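Side-chain contacts in possible metal-dependent hydrolase (Veillonella parvula, PDB 3RPC), which is a possible metal-dependent hydrolase of the metallo-beta-lactamase superfamily, binds two zinc ions, and probably uses them to hydrolyse a substrate not yet identified: residues D34-F39 / T73-W78; V68-T71 / H77-D80; T169-D174 / G211-R216; K177-F182 / V215-A220; D239-I244 / V253-D258. All coordinates share one frame; numbering follows the deposited sequence.

Contact 1: D34-F39 / T73-W78; sequences DTYPGF and THLDHW. With ZN (zinc ion), chain F; ZN (zinc ion), chain E.
Leu75 pushes its two methyl groups against the Tyr36 ring, and this is the tightly packed part of the contact. CD2 sits almost squarely above the ring, 3.9 Å from its centroid and 8° off the normal, a CH-pi contact, while CD1 reaches the phenol end, 3.9 Å from Tyr36 CZ. Leu75 carries its fork out toward the loop because CG stands opposite its backbone N (chi1 179°); a branched aliphatic chain suits a place where one methyl must cover a ring and the other its rim. The Phe39 side is looser. Its CE1 lies 4.2 Å from Leu75 CD2, and its CZ stays 4.0 Å from Asp76 OD1, ring and carboxylate planes 72° apart. Asp76 OD2 binds one zinc at 2.4 Å, while the oxygen of the water shared by both zincs, 2.6 Å from Asp76 OD1, donates to it. The Leu75-Asp76 part of the superfamily's HxHxDH loop thus packs on two aromatic rings, and the carboxylate probably helps polarise that water, consistent with hydrolysis.

Contact 2: V68-T71 / H77-D80; sequences VVVT and HWDD. With ZN (zinc ion), chain F.
Val70 meets Trp78 nearly at a right angle, its CG2 methyl coming obliquely onto the benzo part of the indole. CG2 is 3.7 Å from Trp78 CE3 and 3.8 Å from Trp78 CZ3, while the other methyl, CG1, lies 4.1 Å from Trp78 CB, so the valine fork touches both the ring and the root of the same side chain. Val68 adds a lighter touch two residues earlier, with its CG1 4.4 Å from Trp78 CZ3. The indole is carried toward these valines by a first torsion that sets CG opposite the backbone N (chi1 -177°), and its NE1 is hydrogen-bonded to Gln106 OE1, which helps fix the rotation of the ring. Strand 67-69 leads here into the metal-binding loop of the metallo-beta-lactamase fold, and beta-branched valines suit both the extended backbone and the buried layer between strand and loop, where Ile103 of helix 97-105 also packs on Val70 and Trp78. At the zinc end, Thr71 and His77 approach obliquely, Thr71 OG1 standing 4.1 Å from His77 ND1. Both atoms are hydrogen-bonded to Asp27 OD2, a second-shell carboxylate that orients the imidazole and probably makes it a stronger zinc ligand. On the far side of that ring, His77 NE2 binds zinc at 2.2 Å.

Contact 3: T169-D174 / G211-R216; sequences TVWTSD and GRMVVR
Trp171 lays one face of its indole against the side chain of Arg212. The methylene CD stands over the six-membered ring, 3.6 Å from its centroid, a CH-pi contact. The guanidinium carries the cation-pi part, with Arg212 CZ 4.5 Å from the centroid of the five-membered ring. Its plane is turned 75° from the indole's, so an edge led by NH1 points at the ring, Arg212 NH1 3.3 Å from Trp171 CD2. The chain is extended as far as CD, and a bend at chi3 (-55°) then turns its end over the indole. Met213, present as selenomethionine, packs CE 3.5 Å from Trp171 CZ3, and its SE, lying obliquely 5.0 Å from the six-membered centroid, makes a Met-aromatic contact. Farther out, Asp209 forms a salt bridge with Arg212 NH1, and Glu176 accepts from Trp171 NE1 and pairs with Arg216; Val135 of the second subunit also packs on the indole. Tryptophan suits this place because its face and N-H are both used, and the carboxylates probably balance both arginine charges.

Contact 4: K177-F182 / V215-A220; sequences KALLRF and VRKPEA
Helix 173-182 passes the end of helix 207-216, where Lys217 is the first residue to leave helical angles and opens a type I beta turn to Ala220; Lys217 CA lies 8.0 Å from Leu179 CA. The Leu179 and Lys217 side chains run past each other in opposite directions, the lysine's methylenes lying along the leucine: Lys217 CE is 3.8 Å from Leu179 CB, and Lys217 CG is 4.1 Å from Leu179 CD2. A bend at chi2 (-65°) precedes the straight outer part of the lysine chain, which ends with NZ 3.1 Å from Leu179 O in a weak hydrogen bond. Leu179 sends CD1 across the Arg216 chain at about a right angle, 4.0 Å from Arg216 CG. Ile187 of strand 186-190 packs on both Leu179 and Lys217. Lysine suits the spot because its long aliphatic part covers a leucine while its tip stays polar. That ammonium group forms a salt bridge with Asp183, so the carboxylate probably provides most of its electrostatic hold and the helix carbonyl less.

Contact 5: D239-I244 / V253-D258; sequences DVRKFI and VAVPED
Arg241 reaches from helix 237-246 to the chain that follows strand 253-254, linking two elements of a beta-alpha-beta unit that starts with strand 221-225. Its NH2 serves two acceptors. One is Val255 O, 2.9 Å from Arg241 NH2, with the donor tilted 22° from the carbonyl plane. The other is Glu257 OE2, 2.7 Å from Arg241 NH2 in a salt bridge, and this oxygen is approached from above the carboxylate plane, 53° out of it. Arg241 NH1 adds a weak bond to OE2, so a single carboxylate oxygen takes both terminal nitrogens of the guanidinium. Arginine suits the place because its side chain, extended from CG to NE, reaches from the helix to the chain after the strand and its end can serve a carbonyl and an acid together. Beneath this polar bridge, valines and an isoleucine pack between helix and strand. Val255 CG2 lies 3.7 Å from Val240 CG1 and 4.0 Å from Ile244 CD1, while Val253 faces Ile244 from the strand and also packs on Ile210 and Val214 of helix 207-216. Ile244 turns its CG1 branch between backbone N and carbonyl carbon (chi1 64°), which places CD1 3.6 Å from Val253 O.

How the contacts relate
From the N terminus, contact 1 closes the long loop from 34-39 to the zinc-binding segment 73-78. Contact 2 closes the short metal-binding loop, from strand 67-69 to the start of helix 80-85; the two loops cross, share His77 and Trp78 and touch where Tyr36 OH meets Asp80 CB. On the other side of the chain's centre, contacts 3 and 4 cross likewise: both join helix 173-182 or its lead-in to the end of helix 207-216, share Val215 and Arg216, and meet through Leu179, and both touch the second subunit. Contact 5 closes the helix-to-strand half of the crossover from strand 221-225, and touches contact 3 where Phe243 packs on Gly211, tying neighbouring helices together.

Contact 1: D34-F39 / T73-W78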
# COMPACT_ATOMS: atom_id res chain seq x y z
N ASP A 34 -10.02 -3.35 -32.06
CA ASP A 34 -11.08 -4.35 -31.95
C ASP A 34 -10.60 -5.80 -31.81
O ASP A 34 -11.36 -6.74 -32.02
CB ASP A 34 -12.09 -4.22 -33.10
CG ASP A 34 -12.96 -2.98 -32.97
OD1 ASP A 34 -12.93 -2.35 -31.89
OD2 ASP A 34 -13.69 -2.64 -33.92
N THR A 35 -9.34 -5.97 -31.42
CA THR A 35 -8.79 -7.31 -31.22
C THR A 35 -9.55 -8.12 -30.17
O THR A 35 -9.62 -9.34 -30.26
CB THR A 35 -7.28 -7.24 -30.89
OG1 THR A 35 -6.58 -6.73 -32.03
CG2 THR A 35 -6.73 -8.61 -30.52
N TYR A 36 -10.14 -7.43 -29.19
CA TYR A 36 -10.75 -8.11 -28.05
C TYR A 36 -12.20 -7.69 -27.84
O TYR A 36 -12.58 -6.57 -28.19
CB TYR A 36 -9.96 -7.81 -26.78
CG TYR A 36 -8.54 -8.30 -26.81
CD1 TYR A 36 -8.25 -9.65 -26.63
CD2 TYR A 36 -7.48 -7.42 -27.00
CE1 TYR A 36 -6.95 -10.12 -26.65
CE2 TYR A 36 -6.17 -7.88 -27.01
CZ TYR A 36 -5.92 -9.23 -26.84
OH TYR A 36 -4.63 -9.70 -26.86
N PRO A 37 -13.01 -8.58 -27.26
CA PRO A 37 -14.35 -8.21 -26.79
C PRO A 37 -14.16 -7.30 -25.59
O PRO A 37 -13.10 -7.33 -24.98
CB PRO A 37 -14.93 -9.54 -26.29
CG PRO A 37 -14.01 -10.61 -26.79
CD PRO A 37 -12.67 -9.98 -26.93
N GLY A 38 -15.18 -6.51 -25.24
CA GLY A 38 -15.11 -5.71 -24.03
C GLY A 38 -14.95 -6.58 -22.80
O GLY A 38 -15.34 -7.75 -22.82
N PHE A 39 -14.39 -6.02 -21.73
CA PHE A 39 -14.19 -6.78 -20.50
C PHE A 39 -15.53 -7.27 -19.96
O PHE A 39 -16.48 -6.51 -19.85
CB PHE A 39 -13.49 -5.93 -19.42
CG PHE A 39 -12.05 -5.63 -19.72
CD1 PHE A 39 -11.10 -6.64 -19.72
CD2 PHE A 39 -11.64 -4.33 -19.99
CE1 PHE A 39 -9.77 -6.36 -20.00
CE2 PHE A 39 -10.31 -4.05 -20.26
CZ PHE A 39 -9.37 -5.06 -20.27
N THR A 73 -0.11 -6.36 -14.88
CA THR A 73 -0.26 -7.15 -16.10
C THR A 73 -1.70 -7.35 -16.55
O THR A 73 -2.01 -8.31 -17.25
CB THR A 73 0.48 -8.49 -16.00
OG1 THR A 73 -0.00 -9.22 -14.87
CG2 THR A 73 1.97 -8.25 -15.86
N HIS A 74 -2.58 -6.43 -16.17
CA HIS A 74 -3.89 -6.38 -16.81
C HIS A 74 -3.70 -6.20 -18.32
O HIS A 74 -2.76 -5.54 -18.76
CB HIS A 74 -4.73 -5.22 -16.26
CG HIS A 74 -5.43 -5.55 -14.98
ND1 HIS A 74 -6.10 -4.60 -14.23
CD2 HIS A 74 -5.58 -6.72 -14.32
CE1 HIS A 74 -6.62 -5.17 -13.16
NE2 HIS A 74 -6.33 -6.46 -13.19
N LEU A 75 -4.61 -6.79 -19.09
CA LEU A 75 -4.55 -6.77 -20.55
C LEU A 75 -4.28 -5.39 -21.14
O LEU A 75 -3.50 -5.25 -22.09
CB LEU A 75 -5.84 -7.34 -21.14
CG LEU A 75 -5.97 -7.37 -22.67
CD1 LEU A 75 -4.90 -8.28 -23.23
CD2 LEU A 75 -7.35 -7.86 -23.08
N ASP A 76 -4.94 -4.37 -20.59
CA ASP A 76 -4.84 -3.03 -21.15
C ASP A 76 -3.57 -2.29 -20.74
O ASP A 76 -3.43 -1.10 -20.99
CB ASP A 76 -6.10 -2.19 -20.84
CG ASP A 76 -6.32 -2.01 -19.35
OD1 ASP A 76 -6.31 -3.02 -18.63
OD2 ASP A 76 -6.53 -0.84 -18.92
N HIS A 77 -2.64 -3.03 -20.12
CA HIS A 77 -1.31 -2.51 -19.78
C HIS A 77 -0.16 -3.42 -20.24
O HIS A 77 1.00 -3.04 -20.16
CB HIS A 77 -1.21 -2.29 -18.27
CG HIS A 77 -2.21 -1.29 -17.77
ND1 HIS A 77 -1.87 -0.01 -17.43
CD2 HIS A 77 -3.55 -1.38 -17.63
CE1 HIS A 77 -2.95 0.65 -17.08
NE2 HIS A 77 -3.99 -0.16 -17.19
N TRP A 78 -0.50 -4.62 -20.72
CA TRP A 78 0.49 -5.62 -21.08
C TRP A 78 -0.22 -6.71 -21.87
O TRP A 78 -1.01 -7.47 -21.30
CB TRP A 78 1.15 -6.22 -19.83
CG TRP A 78 2.24 -7.22 -20.12
CD1 TRP A 78 2.20 -8.57 -19.89
CD2 TRP A 78 3.52 -6.94 -20.69
NE1 TRP A 78 3.39 -9.15 -20.29
CE2 TRP A 78 4.21 -8.17 -20.79
CE3 TRP A 78 4.15 -5.78 -21.14
CZ2 TRP A 78 5.51 -8.26 -21.31
CZ3 TRP A 78 5.42 -5.87 -21.67
CH2 TRP A 78 6.09 -7.10 -21.75
ZN ZN F . -6.13 0.04 -16.71
ZN ZN E . -5.74 -2.30 -14.37
O HOH W 1 -6.52 -2.18 -16.21
O HOH W 2 -8.58 0.16 -15.95

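Contact 2: V68-T71 / H77-D80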
# COMPACT_ATOMS: atom_id res chain seq x y z
N VAL A 68 11.33 -0.90 -20.44
CA VAL A 68 9.88 -0.95 -20.34
C VAL A 68 9.49 -0.92 -18.87
O VAL A 68 10.17 -1.50 -18.03
CB VAL A 68 9.34 -2.24 -21.00
CG1 VAL A 68 7.83 -2.23 -21.04
CG2 VAL A 68 9.88 -2.39 -22.41
N VAL A 69 8.41 -0.21 -18.57
CA VAL A 69 7.86 -0.19 -17.21
C VAL A 69 6.45 -0.75 -17.30
O VAL A 69 5.64 -0.25 -18.07
CB VAL A 69 7.79 1.25 -16.65
CG1 VAL A 69 7.02 1.28 -15.32
CG2 VAL A 69 9.19 1.81 -16.48
N VAL A 70 6.18 -1.80 -16.53
CA VAL A 70 4.89 -2.47 -16.55
C VAL A 70 4.32 -2.37 -15.14
O VAL A 70 4.78 -3.06 -14.22
CB VAL A 70 5.05 -3.94 -16.98
CG1 VAL A 70 3.70 -4.63 -17.07
CG2 VAL A 70 5.78 -4.02 -18.32
N THR A 71 3.32 -1.50 -14.96
CA THR A 71 2.80 -1.25 -13.61
C THR A 71 2.00 -2.43 -13.06
O THR A 71 1.91 -2.60 -11.84
CB THR A 71 1.95 0.02 -13.53
OG1 THR A 71 0.77 -0.12 -14.35
CG2 THR A 71 2.75 1.24 -13.96
N HIS A 77 -2.64 -3.03 -20.12
CA HIS A 77 -1.31 -2.51 -19.78
C HIS A 77 -0.16 -3.42 -20.24
O HIS A 77 1.00 -3.04 -20.16
CB HIS A 77 -1.21 -2.29 -18.27
CG HIS A 77 -2.21 -1.29 -17.77
ND1 HIS A 77 -1.87 -0.01 -17.43
CD2 HIS A 77 -3.55 -1.38 -17.63
CE1 HIS A 77 -2.95 0.65 -17.08
NE2 HIS A 77 -3.99 -0.16 -17.19
N TRP A 78 -0.50 -4.62 -20.72
CA TRP A 78 0.49 -5.62 -21.08
C TRP A 78 -0.22 -6.71 -21.87
O TRP A 78 -1.01 -7.47 -21.30
CB TRP A 78 1.15 -6.22 -19.83
CG TRP A 78 2.24 -7.22 -20.12
CD1 TRP A 78 2.20 -8.57 -19.89
CD2 TRP A 78 3.52 -6.94 -20.69
NE1 TRP A 78 3.39 -9.15 -20.29
CE2 TRP A 78 4.21 -8.17 -20.79
CE3 TRP A 78 4.15 -5.78 -21.14
CZ2 TRP A 78 5.51 -8.26 -21.31
CZ3 TRP A 78 5.42 -5.87 -21.67
CH2 TRP A 78 6.09 -7.10 -21.75
N ASP A 79 0.01 -6.76 -23.17
CA ASP A 79 -0.76 -7.70 -23.99
C ASP A 79 0.12 -8.57 -24.88
O ASP A 79 1.33 -8.37 -24.96
CB ASP A 79 -1.86 -6.98 -24.80
CG ASP A 79 -1.32 -6.17 -25.96
OD1 ASP A 79 -0.14 -5.74 -25.93
OD2 ASP A 79 -2.10 -5.96 -26.92
N ASP A 80 -0.51 -9.55 -25.53
CA ASP A 80 0.21 -10.46 -26.41
C ASP A 80 0.99 -9.73 -27.50
O ASP A 80 2.12 -10.09 -27.81
CB ASP A 80 -0.75 -11.47 -27.04
CG ASP A 80 -1.10 -12.61 -26.10
OD1 ASP A 80 -0.39 -12.77 -25.08
OD2 ASP A 80 -2.07 -13.34 -26.38
ZN ZN F . -6.13 0.04 -16.71
O HOH W 1 -6.52 -2.18 -16.21
O HOH W 2 -8.58 0.16 -15.95

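Contact 3: T169-D174 / G211-R216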
# COMPACT_ATOMS: atom_id res chain seq x y z
N THR A 169 -5.07 3.27 -9.82
CA THR A 169 -5.48 3.35 -8.43
C THR A 169 -6.55 4.41 -8.29
O THR A 169 -6.61 5.36 -9.07
CB THR A 169 -4.28 3.69 -7.52
OG1 THR A 169 -4.70 3.77 -6.15
CG2 THR A 169 -3.61 5.00 -7.94
N VAL A 170 -7.41 4.23 -7.30
CA VAL A 170 -8.29 5.31 -6.86
C VAL A 170 -7.50 6.20 -5.89
O VAL A 170 -6.35 5.92 -5.55
CB VAL A 170 -9.56 4.76 -6.18
CG1 VAL A 170 -10.31 3.83 -7.12
CG2 VAL A 170 -9.24 4.05 -4.85
N TRP A 171 -8.10 7.31 -5.46
CA TRP A 171 -7.38 8.21 -4.56
C TRP A 171 -7.31 7.63 -3.16
O TRP A 171 -8.32 7.55 -2.47
CB TRP A 171 -8.07 9.57 -4.52
CG TRP A 171 -7.21 10.63 -3.94
CD1 TRP A 171 -6.87 10.77 -2.62
CD2 TRP A 171 -6.57 11.70 -4.63
NE1 TRP A 171 -6.04 11.86 -2.46
CE2 TRP A 171 -5.86 12.45 -3.68
CE3 TRP A 171 -6.55 12.10 -5.97
CZ2 TRP A 171 -5.12 13.59 -4.03
CZ3 TRP A 171 -5.82 13.23 -6.32
CH2 TRP A 171 -5.11 13.95 -5.35
N THR A 172 -6.12 7.22 -2.74
CA THR A 172 -5.92 6.68 -1.39
C THR A 172 -4.78 7.43 -0.71
O THR A 172 -4.17 8.33 -1.29
CB THR A 172 -5.50 5.20 -1.43
OG1 THR A 172 -4.18 5.10 -1.97
CG2 THR A 172 -6.47 4.37 -2.26
N SER A 173 -4.48 7.06 0.54
CA SER A 173 -3.36 7.68 1.23
C SER A 173 -2.02 7.39 0.56
O SER A 173 -1.05 8.11 0.78
CB SER A 173 -3.32 7.24 2.69
OG SER A 173 -4.48 7.71 3.37
N ASP A 174 -1.96 6.33 -0.25
CA ASP A 174 -0.71 6.04 -0.96
C ASP A 174 -0.40 7.16 -1.95
O ASP A 174 0.77 7.49 -2.19
CB ASP A 174 -0.78 4.69 -1.66
CG ASP A 174 -0.58 3.52 -0.70
OD1 ASP A 174 0.16 3.69 0.29
OD2 ASP A 174 -1.14 2.44 -0.94
N GLY A 211 -9.55 17.42 -10.34
CA GLY A 211 -9.75 18.65 -9.60
C GLY A 211 -8.95 18.63 -8.31
O GLY A 211 -8.34 19.64 -7.93
N ARG A 212 -8.94 17.48 -7.64
CA ARG A 212 -8.26 17.37 -6.35
C ARG A 212 -6.76 17.48 -6.55
O ARG A 212 -6.06 18.07 -5.72
CB ARG A 212 -8.62 16.06 -5.66
CG ARG A 212 -8.17 15.98 -4.20
CD ARG A 212 -8.55 14.64 -3.56
NE ARG A 212 -9.98 14.37 -3.68
CZ ARG A 212 -10.49 13.39 -4.41
NH1 ARG A 212 -9.69 12.56 -5.07
NH2 ARG A 212 -11.81 13.22 -4.48
N MSE A 213 -6.26 16.93 -7.65
CA MSE A 213 -4.82 16.98 -7.90
C MSE A 213 -4.35 18.42 -8.11
O MSE A 213 -3.23 18.78 -7.71
CB MSE A 213 -4.44 16.13 -9.12
CG MSE A 213 -2.94 15.91 -9.30
SE MSE A 213 -2.22 14.84 -7.83
CE MSE A 213 -2.90 13.12 -8.32
N VAL A 214 -5.17 19.23 -8.77
CA VAL A 214 -4.82 20.61 -9.03
C VAL A 214 -4.75 21.41 -7.73
O VAL A 214 -3.89 22.28 -7.57
CB VAL A 214 -5.80 21.26 -10.02
CG1 VAL A 214 -5.60 22.76 -10.07
CG2 VAL A 214 -5.62 20.63 -11.42
N VAL A 215 -5.64 21.09 -6.79
CA VAL A 215 -5.61 21.72 -5.48
C VAL A 215 -4.37 21.28 -4.71
O VAL A 215 -3.67 22.10 -4.10
CB VAL A 215 -6.86 21.38 -4.66
CG1 VAL A 215 -6.72 21.89 -3.23
CG2 VAL A 215 -8.10 21.97 -5.33
N ARG A 216 -4.07 19.99 -4.76
CA ARG A 216 -2.93 19.48 -3.98
C ARG A 216 -1.59 19.97 -4.52
O ARG A 216 -0.69 20.30 -3.74
CB ARG A 216 -2.94 17.95 -3.89
CG ARG A 216 -2.04 17.39 -2.79
CD ARG A 216 -2.65 17.59 -1.40
NE ARG A 216 -3.79 16.70 -1.19
CZ ARG A 216 -5.06 17.09 -1.23
NH1 ARG A 216 -6.02 16.20 -1.05
NH2 ARG A 216 -5.37 18.36 -1.46

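Contact 4: K177-F182 / V215-A220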
# COMPACT_ATOMS: atom_id res chain seq x y z
N LYS A 177 0.73 10.14 0.11
CA LYS A 177 2.10 9.87 0.51
C LYS A 177 3.09 10.20 -0.59
O LYS A 177 4.07 10.91 -0.35
CB LYS A 177 2.27 8.41 0.95
CG LYS A 177 1.71 8.12 2.34
CD LYS A 177 1.68 6.63 2.60
CE LYS A 177 1.24 6.30 4.03
NZ LYS A 177 1.41 4.84 4.28
N ALA A 178 2.84 9.71 -1.80
CA ALA A 178 3.77 9.97 -2.90
C ALA A 178 3.85 11.46 -3.20
O ALA A 178 4.94 11.99 -3.43
CB ALA A 178 3.37 9.19 -4.14
N LEU A 179 2.71 12.14 -3.20
CA LEU A 179 2.67 13.56 -3.52
C LEU A 179 3.49 14.39 -2.54
O LEU A 179 4.26 15.27 -2.95
CB LEU A 179 1.21 14.06 -3.55
CG LEU A 179 0.36 13.54 -4.71
CD1 LEU A 179 -1.10 13.95 -4.54
CD2 LEU A 179 0.88 14.01 -6.06
N LEU A 180 3.34 14.11 -1.25
CA LEU A 180 4.04 14.91 -0.26
C LEU A 180 5.53 14.54 -0.16
O LEU A 180 6.39 15.41 -0.03
CB LEU A 180 3.35 14.78 1.10
CG LEU A 180 3.96 15.61 2.24
CD1 LEU A 180 3.85 17.11 1.96
CD2 LEU A 180 3.29 15.27 3.56
N ARG A 181 5.83 13.25 -0.25
CA ARG A 181 7.21 12.80 -0.09
C ARG A 181 8.11 13.20 -1.25
O ARG A 181 9.27 13.55 -1.04
CB ARG A 181 7.26 11.29 0.11
CG ARG A 181 6.67 10.86 1.43
CD ARG A 181 6.39 9.38 1.49
NE ARG A 181 5.69 9.06 2.74
CZ ARG A 181 5.38 7.83 3.13
NH1 ARG A 181 5.69 6.79 2.37
NH2 ARG A 181 4.73 7.65 4.28
N PHE A 182 7.57 13.16 -2.47
CA PHE A 182 8.41 13.33 -3.65
C PHE A 182 8.10 14.59 -4.47
O PHE A 182 8.82 14.91 -5.42
CB PHE A 182 8.34 12.07 -4.52
CG PHE A 182 8.66 10.82 -3.76
CD1 PHE A 182 9.91 10.63 -3.21
CD2 PHE A 182 7.69 9.84 -3.56
CE1 PHE A 182 10.20 9.50 -2.48
CE2 PHE A 182 7.98 8.70 -2.84
CZ PHE A 182 9.24 8.53 -2.30
N VAL A 215 -5.64 21.09 -6.79
CA VAL A 215 -5.61 21.72 -5.48
C VAL A 215 -4.37 21.28 -4.71
O VAL A 215 -3.67 22.10 -4.10
CB VAL A 215 -6.86 21.38 -4.66
CG1 VAL A 215 -6.72 21.89 -3.23
CG2 VAL A 215 -8.10 21.97 -5.33
N ARG A 216 -4.07 19.99 -4.76
CA ARG A 216 -2.93 19.48 -3.98
C ARG A 216 -1.59 19.97 -4.52
O ARG A 216 -0.69 20.30 -3.74
CB ARG A 216 -2.94 17.95 -3.89
CG ARG A 216 -2.04 17.39 -2.79
CD ARG A 216 -2.65 17.59 -1.40
NE ARG A 216 -3.79 16.70 -1.19
CZ ARG A 216 -5.06 17.09 -1.23
NH1 ARG A 216 -6.02 16.20 -1.05
NH2 ARG A 216 -5.37 18.36 -1.46
N LYS A 217 -1.47 20.03 -5.84
CA LYS A 217 -0.21 20.37 -6.49
C LYS A 217 -0.44 21.44 -7.55
O LYS A 217 -0.44 21.15 -8.75
CB LYS A 217 0.41 19.13 -7.12
CG LYS A 217 0.86 18.09 -6.10
CD LYS A 217 2.00 18.64 -5.24
CE LYS A 217 2.53 17.59 -4.28
NZ LYS A 217 3.46 18.20 -3.28
N PRO A 218 -0.65 22.69 -7.11
CA PRO A 218 -1.01 23.78 -8.03
C PRO A 218 0.05 24.11 -9.08
O PRO A 218 -0.27 24.75 -10.08
CB PRO A 218 -1.20 24.99 -7.10
CG PRO A 218 -1.39 24.41 -5.75
CD PRO A 218 -0.61 23.14 -5.71
N GLU A 219 1.29 23.69 -8.86
CA GLU A 219 2.35 24.01 -9.81
C GLU A 219 2.73 22.85 -10.72
O GLU A 219 3.56 23.00 -11.61
CB GLU A 219 3.59 24.53 -9.08
CG GLU A 219 3.36 25.87 -8.40
CD GLU A 219 4.11 25.99 -7.09
OE1 GLU A 219 3.46 26.24 -6.05
OE2 GLU A 219 5.36 25.84 -7.10
N ALA A 220 2.12 21.69 -10.49
CA ALA A 220 2.45 20.51 -11.28
C ALA A 220 1.79 20.55 -12.65
O ALA A 220 0.71 21.13 -12.82
CB ALA A 220 2.04 19.23 -10.54

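Contact 5: D239-I244 / V253-D258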
# COMPACT_ATOMS: atom_id res chain seq x y z
N ASP A 239 -15.22 14.49 -21.95
CA ASP A 239 -15.71 14.71 -20.59
C ASP A 239 -14.69 15.49 -19.77
O ASP A 239 -15.03 16.44 -19.06
CB ASP A 239 -16.02 13.39 -19.89
CG ASP A 239 -17.11 12.58 -20.58
OD1 ASP A 239 -17.85 13.16 -21.41
OD2 ASP A 239 -17.24 11.38 -20.28
N VAL A 240 -13.43 15.09 -19.85
CA VAL A 240 -12.41 15.76 -19.06
C VAL A 240 -12.21 17.19 -19.55
O VAL A 240 -12.05 18.11 -18.74
CB VAL A 240 -11.08 14.98 -19.09
CG1 VAL A 240 -9.95 15.84 -18.50
CG2 VAL A 240 -11.22 13.68 -18.31
N ARG A 241 -12.24 17.38 -20.86
CA ARG A 241 -12.08 18.73 -21.41
C ARG A 241 -13.17 19.69 -20.94
O ARG A 241 -12.88 20.85 -20.60
CB ARG A 241 -11.97 18.68 -22.94
CG ARG A 241 -10.62 18.10 -23.35
CD ARG A 241 -10.56 17.75 -24.81
NE ARG A 241 -9.21 17.31 -25.14
CZ ARG A 241 -8.92 16.48 -26.14
NH1 ARG A 241 -9.89 16.01 -26.91
NH2 ARG A 241 -7.66 16.13 -26.36
N LYS A 242 -14.42 19.21 -20.88
CA LYS A 242 -15.51 20.05 -20.38
C LYS A 242 -15.27 20.42 -18.91
O LYS A 242 -15.46 21.57 -18.50
CB LYS A 242 -16.85 19.31 -20.51
CG LYS A 242 -18.05 20.16 -20.04
CD LYS A 242 -19.40 19.54 -20.41
CE LYS A 242 -19.64 18.21 -19.70
NZ LYS A 242 -21.07 17.75 -19.90
N PHE A 243 -14.84 19.44 -18.14
CA PHE A 243 -14.64 19.62 -16.71
C PHE A 243 -13.52 20.63 -16.45
O PHE A 243 -13.68 21.54 -15.63
CB PHE A 243 -14.31 18.27 -16.07
CG PHE A 243 -13.99 18.34 -14.61
CD1 PHE A 243 -14.99 18.32 -13.67
CD2 PHE A 243 -12.67 18.40 -14.19
CE1 PHE A 243 -14.69 18.37 -12.31
CE2 PHE A 243 -12.35 18.46 -12.83
CZ PHE A 243 -13.36 18.44 -11.90
N ILE A 244 -12.38 20.46 -17.10
CA ILE A 244 -11.27 21.36 -16.83
C ILE A 244 -11.54 22.78 -17.34
O ILE A 244 -11.10 23.76 -16.74
CB ILE A 244 -9.90 20.81 -17.32
CG1 ILE A 244 -9.87 20.64 -18.85
CG2 ILE A 244 -9.60 19.48 -16.60
CD1 ILE A 244 -8.53 20.11 -19.38
N VAL A 253 -3.88 21.15 -16.60
CA VAL A 253 -4.20 19.79 -17.01
C VAL A 253 -4.15 19.62 -18.53
O VAL A 253 -4.92 20.26 -19.26
CB VAL A 253 -5.61 19.37 -16.56
CG1 VAL A 253 -5.89 17.91 -16.95
CG2 VAL A 253 -5.76 19.56 -15.04
N ALA A 254 -3.25 18.76 -18.99
CA ALA A 254 -3.16 18.41 -20.40
C ALA A 254 -3.95 17.13 -20.66
O ALA A 254 -3.97 16.22 -19.83
CB ALA A 254 -1.71 18.22 -20.81
N VAL A 255 -4.59 17.08 -21.82
CA VAL A 255 -5.30 15.88 -22.27
C VAL A 255 -4.75 15.53 -23.64
O VAL A 255 -5.32 15.90 -24.67
CB VAL A 255 -6.82 16.12 -22.35
CG1 VAL A 255 -7.54 14.82 -22.68
CG2 VAL A 255 -7.34 16.71 -21.04
N PRO A 256 -3.61 14.83 -23.68
CA PRO A 256 -2.97 14.62 -24.98
C PRO A 256 -3.73 13.66 -25.88
O PRO A 256 -4.35 12.71 -25.40
CB PRO A 256 -1.61 14.01 -24.61
CG PRO A 256 -1.88 13.32 -23.29
CD PRO A 256 -2.81 14.28 -22.57
N GLU A 257 -3.68 13.92 -27.18
CA GLU A 257 -4.19 12.97 -28.15
C GLU A 257 -3.23 11.78 -28.24
O GLU A 257 -2.06 11.87 -27.86
CB GLU A 257 -4.30 13.62 -29.52
CG GLU A 257 -5.25 14.81 -29.57
CD GLU A 257 -6.69 14.44 -29.32
OE1 GLU A 257 -7.08 13.28 -29.53
OE2 GLU A 257 -7.46 15.32 -28.89
N ASP A 258 -3.73 10.68 -28.77
CA ASP A 258 -2.86 9.54 -29.06
C ASP A 258 -1.80 10.01 -30.04
O ASP A 258 -2.13 10.55 -31.10
CB ASP A 258 -3.67 8.41 -29.69
CG ASP A 258 -4.59 7.71 -28.68
OD1 ASP A 258 -4.59 8.08 -27.48
OD2 ASP A 258 -5.31 6.78 -29.10